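Local coordinates for peptidoglycan D,D-transpeptidase PbpA (PDB 3UN7), which probably cross-links the peptide stems of cell-wall peptidoglycan in Mycobacterium tuberculosis as a penicillin-binding D,D-transpeptidase with an active-site serine, at residues T69-E72 against R73-P77; T108-P111 against R112-Q115. All coordinates share one frame; numbering follows the deposited sequence.

Both interactions are local and build short helical turns, one in helix 70-74, the other at the start of helix 111-123. Interaction 1 forms the short helix 70-74 and its exit into helix 76-79, within the dimerisation domain. Interaction 2 starts helix 111-123, shortly after strand 104-107. That strand ties the two together: Leu71 and Glu75 of interaction 1 touch its residues Thr107 and Val105, and Thr108 of interaction 2 follows it in the chain. The centres of the contacts are about 19 Å apart and their nearest atoms about 7 Å, without touching. Both lie away from the probable acylated serine, Ser193.

Interaction 1 of 2, residues T69-E72 against R73-P77; sequences TALE and RAEDP
Ala74 N and Ala70 O form a nearly straight bond (2.9 Å, 167°) in the short helix that joins residues 69-72 to 73-77. Glu75 N follows with a 2.8 Å bond to Leu71 O. At the start of the turn Arg73 N meets two acceptors: it bonds to Thr69 O at 3.1 Å, and only weakly to Ala70 O. Ala70 O thus receives two N-H groups, the one from Ala74 much the straighter.

Side-chain packing gathers on one face. Leu71 and Glu75 run side by side, with CD2 of Leu71 4.2 Å from CG of Glu75; the same methyl makes an apolar contact with CB of Ala74 at 4.3 Å. Glu75 CG stands anti to its own carbonyl carbon (chi1 -60°), which sends the chain alongside the leucine, while its CB rests 3.3 Å from Leu71 O. This face packs on strands 104-107 and 339-343 and on the loop at Pro286, so helix 70-74 lies against the mixed sheet that includes strands 26-28, 104-107 and 339-343. Glu75 leaves helical geometry and occupies the N-cap position of helix 76-79, so it is the junction between the two short helices.

Charged ends turn to other parts of the chain. Glu72 bends at chi2 (-81°), and its carboxylate forms salt bridges with Arg47 and Arg23. Asp76, whose CB lies 3.3 Å from Glu72 O, shares Arg23 through OD1. The arginine probably offsets the like charges of the two acids, whose oxygens Glu72 OE1 and Asp76 OD1 stand 6.0 Å apart.

Interaction 2 of 2, residues T108-P111 against R112-Q115; sequences TINP and RIQQ
Asn110 O receives the N-H groups of both Ile113 and Gln114 as the chain turns from loop 108-110 into helix 111-123, and Pro111 O takes that of Gln115. Of the two at Asn110 O, the bond from Gln114 N is almost straight (2.9 Å, 173°), whereas that from Ile113 N is weak. The Gln115 N to Pro111 O bond, at 2.8 Å, continues the helical pattern.

The Asn110 side chain reaches the start of the helix. Its CG lies anti to the backbone N (chi1 -179°), which brings OD1 to 3.0 Å from Arg112 N in a weak, bent bond (125°). The same oxygen lies 3.3 Å from CB of Arg112. Ile113 crosses the asparagine at about a right angle: its CD1 sits 3.6 Å from Asn110 CB, and its CG1 is equally close to the amide carbon CG. Beyond this contact Ile113 packs on strand 143-149 and helix 446-458. On Ile109, the branch methyl CG2 approaches Gln114 OE1 at 3.7 Å and Gln114 CB at 3.8 Å. The Gln114 chain bends at chi2 to bring its amide there, and this buried amide is held by NE2 bonds to the carbonyls of Leu146 and Val54. Ile109, Pro111 and Gln114 also touch Tyr55 of helix 52-59.

Asn110 in the N-cap position, its OD1 accepting from the second residue of the helix, and Pro111 as the first residue, where a proline's lack of an N-H is readily tolerated, make this an asparagine N-cap in the loop between strand 104-107 and helix 111-123.

Interaction 1 of 2, residues T69-E72 against R73-P77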
loop_
_atom_site.group_PDB
_atom_site.type_symbol
_atom_site.label_atom_id
_atom_site.label_comp_id
_atom_site.label_asym_id
_atom_site.label_seq_id
_atom_site.Cartn_x
_atom_site.Cartn_y
_atom_site.Cartn_z
ATOM N N THR A 69 17.967 -6.860 -5.579
ATOM C CA THR A 69 16.491 -6.760 -5.611
ATOM C C THR A 69 16.075 -5.312 -5.443
ATOM O O THR A 69 16.934 -4.451 -5.205
ATOM C CB THR A 69 15.813 -7.539 -4.461
ATOM O OG1 THR A 69 16.360 -7.100 -3.205
ATOM C CG2 THR A 69 16.011 -9.041 -4.623
ATOM N N ALA A 70 14.761 -5.066 -5.543
ATOM C CA ALA A 70 14.136 -3.749 -5.399
ATOM C C ALA A 70 14.925 -2.645 -6.137
ATOM O O ALA A 70 15.292 -2.845 -7.296
ATOM C CB ALA A 70 13.904 -3.407 -3.917
ATOM N N LEU A 71 15.203 -1.511 -5.487
ATOM C CA LEU A 71 15.888 -0.398 -6.192
ATOM C C LEU A 71 17.351 -0.663 -6.526
ATOM O O LEU A 71 17.867 -0.097 -7.485
ATOM C CB LEU A 71 15.778 0.917 -5.428
ATOM C CG LEU A 71 14.432 1.628 -5.412
ATOM C CD1 LEU A 71 14.584 2.941 -4.630
ATOM C CD2 LEU A 71 13.908 1.880 -6.843
ATOM N N GLU A 72 18.027 -1.511 -5.742
ATOM C CA GLU A 72 19.386 -1.927 -6.126
ATOM C C GLU A 72 19.335 -2.552 -7.527
ATOM O O GLU A 72 20.223 -2.328 -8.369
ATOM C CB GLU A 72 20.004 -2.920 -5.124
ATOM C CG GLU A 72 20.231 -2.387 -3.696
ATOM C CD GLU A 72 21.500 -1.544 -3.529
ATOM O OE1 GLU A 72 21.941 -0.876 -4.496
ATOM O OE2 GLU A 72 22.064 -1.553 -2.411
ATOM N N ARG A 73 18.288 -3.330 -7.784
ATOM C CA ARG A 73 18.151 -3.987 -9.085
ATOM C C ARG A 73 17.649 -3.002 -10.144
ATOM O O ARG A 73 18.228 -2.900 -11.236
ATOM C CB ARG A 73 17.224 -5.205 -8.995
ATOM C CG ARG A 73 17.216 -6.060 -10.275
ATOM C CD ARG A 73 16.544 -7.420 -10.050
ATOM N NE ARG A 73 16.712 -8.339 -11.190
ATOM C CZ ARG A 73 17.799 -9.083 -11.421
ATOM N NH1 ARG A 73 18.865 -9.027 -10.616
ATOM N NH2 ARG A 73 17.836 -9.884 -12.482
ATOM N N ALA A 74 16.572 -2.285 -9.814
ATOM C CA ALA A 74 15.902 -1.383 -10.755
ATOM C C ALA A 74 16.810 -0.233 -11.189
ATOM O O ALA A 74 16.783 0.191 -12.351
ATOM C CB ALA A 74 14.599 -0.839 -10.135
ATOM N N GLU A 75 17.634 0.253 -10.261
ATOM C CA GLU A 75 18.511 1.384 -10.567
ATOM C C GLU A 75 19.963 0.947 -10.684
ATOM O O GLU A 75 20.870 1.766 -10.621
ATOM C CB GLU A 75 18.350 2.509 -9.522
ATOM C CG GLU A 75 16.950 3.083 -9.421
ATOM C CD GLU A 75 16.493 3.851 -10.670
ATOM O OE1 GLU A 75 15.293 4.141 -10.747
ATOM O OE2 GLU A 75 17.305 4.164 -11.564
ATOM N N ASP A 76 20.178 -0.346 -10.926
ATOM C CA ASP A 76 21.532 -0.879 -11.075
ATOM C C ASP A 76 22.477 -0.092 -12.011
ATOM O O ASP A 76 23.608 0.201 -11.608
ATOM C CB ASP A 76 21.495 -2.357 -11.461
ATOM C CG ASP A 76 22.741 -3.110 -11.014
ATOM O OD1 ASP A 76 23.419 -2.674 -10.062
ATOM O OD2 ASP A 76 23.045 -4.145 -11.633
ATOM N N PRO A 77 22.035 0.253 -13.251
ATOM C CA PRO A 77 22.936 0.964 -14.164
ATOM C C PRO A 77 23.371 2.342 -13.658
ATOM O O PRO A 77 24.510 2.753 -13.886
ATOM C CB PRO A 77 22.110 1.098 -15.442
ATOM C CG PRO A 77 21.055 0.035 -15.349
ATOM C CD PRO A 77 20.723 0.005 -13.888
#

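Interaction 2 of 2, residues T108-P111 against R112-Q115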
loop_
_atom_site.group_PDB
_atom_site.type_symbol
_atom_site.label_atom_id
_atom_site.label_comp_id
_atom_site.label_asym_id
_atom_site.label_seq_id
_atom_site.Cartn_x
_atom_site.Cartn_y
_atom_site.Cartn_z
ATOM N N THR A 108 11.484 9.074 -3.137
ATOM C CA THR A 108 10.430 9.957 -2.661
ATOM C C THR A 108 10.088 9.698 -1.194
ATOM O O THR A 108 9.205 10.355 -0.650
ATOM C CB THR A 108 9.132 9.732 -3.451
ATOM O OG1 THR A 108 8.840 8.320 -3.480
ATOM C CG2 THR A 108 9.272 10.232 -4.863
ATOM N N ILE A 109 10.748 8.712 -0.574
ATOM C CA ILE A 109 10.409 8.274 0.784
ATOM C C ILE A 109 10.702 9.391 1.774
ATOM O O ILE A 109 11.757 10.016 1.713
ATOM C CB ILE A 109 11.204 6.986 1.190
ATOM C CG1 ILE A 109 10.821 5.790 0.299
ATOM C CG2 ILE A 109 10.986 6.622 2.682
ATOM C CD1 ILE A 109 9.412 5.252 0.510
ATOM N N ASN A 110 9.760 9.638 2.683
ATOM C CA ASN A 110 10.001 10.539 3.806
ATOM C C ASN A 110 10.379 9.659 5.006
ATOM O O ASN A 110 9.548 8.898 5.473
ATOM C CB ASN A 110 8.738 11.379 4.086
ATOM C CG ASN A 110 8.923 12.368 5.230
ATOM O OD1 ASN A 110 9.616 12.087 6.212
ATOM N ND2 ASN A 110 8.287 13.533 5.110
ATOM N N PRO A 111 11.640 9.740 5.475
ATOM C CA PRO A 111 12.149 8.887 6.542
ATOM C C PRO A 111 11.300 8.941 7.815
ATOM O O PRO A 111 11.083 7.903 8.434
ATOM C CB PRO A 111 13.549 9.462 6.795
ATOM C CG PRO A 111 13.956 9.965 5.463
ATOM C CD PRO A 111 12.698 10.641 4.982
ATOM N N ARG A 112 10.810 10.130 8.173
ATOM C CA ARG A 112 9.916 10.307 9.328
ATOM C C ARG A 112 8.662 9.461 9.171
ATOM O O ARG A 112 8.223 8.810 10.120
ATOM C CB ARG A 112 9.513 11.773 9.500
ATOM C CG ARG A 112 10.674 12.708 9.749
ATOM C CD ARG A 112 10.201 14.119 10.062
ATOM N NE ARG A 112 10.185 14.379 11.503
ATOM C CZ ARG A 112 10.852 15.365 12.107
ATOM N NH1 ARG A 112 11.588 16.219 11.399
ATOM N NH2 ARG A 112 10.772 15.506 13.428
ATOM N N ILE A 113 8.105 9.444 7.964
ATOM C CA ILE A 113 6.883 8.687 7.721
ATOM C C ILE A 113 7.182 7.180 7.711
ATOM O O ILE A 113 6.513 6.414 8.389
ATOM C CB ILE A 113 6.166 9.151 6.429
ATOM C CG1 ILE A 113 5.949 10.674 6.479
ATOM C CG2 ILE A 113 4.801 8.433 6.246
ATOM C CD1 ILE A 113 5.321 11.245 5.203
ATOM N N GLN A 114 8.206 6.772 6.966
ATOM C CA GLN A 114 8.623 5.365 6.916
ATOM C C GLN A 114 8.876 4.808 8.333
ATOM O O GLN A 114 8.404 3.718 8.668
ATOM C CB GLN A 114 9.884 5.225 6.060
ATOM C CG GLN A 114 10.350 3.786 5.878
ATOM C CD GLN A 114 9.738 3.125 4.661
ATOM O OE1 GLN A 114 8.972 3.746 3.937
ATOM N NE2 GLN A 114 10.092 1.861 4.421
ATOM N N GLN A 115 9.637 5.562 9.133
ATOM C CA GLN A 115 9.979 5.180 10.500
ATOM C C GLN A 115 8.740 5.075 11.382
ATOM O O GLN A 115 8.617 4.113 12.136
ATOM C CB GLN A 115 11.010 6.137 11.118
ATOM C CG GLN A 115 11.674 5.616 12.417
ATOM C CD GLN A 115 12.586 4.423 12.161
ATOM O OE1 GLN A 115 13.440 4.474 11.280
ATOM N NE2 GLN A 115 12.390 3.333 12.916
#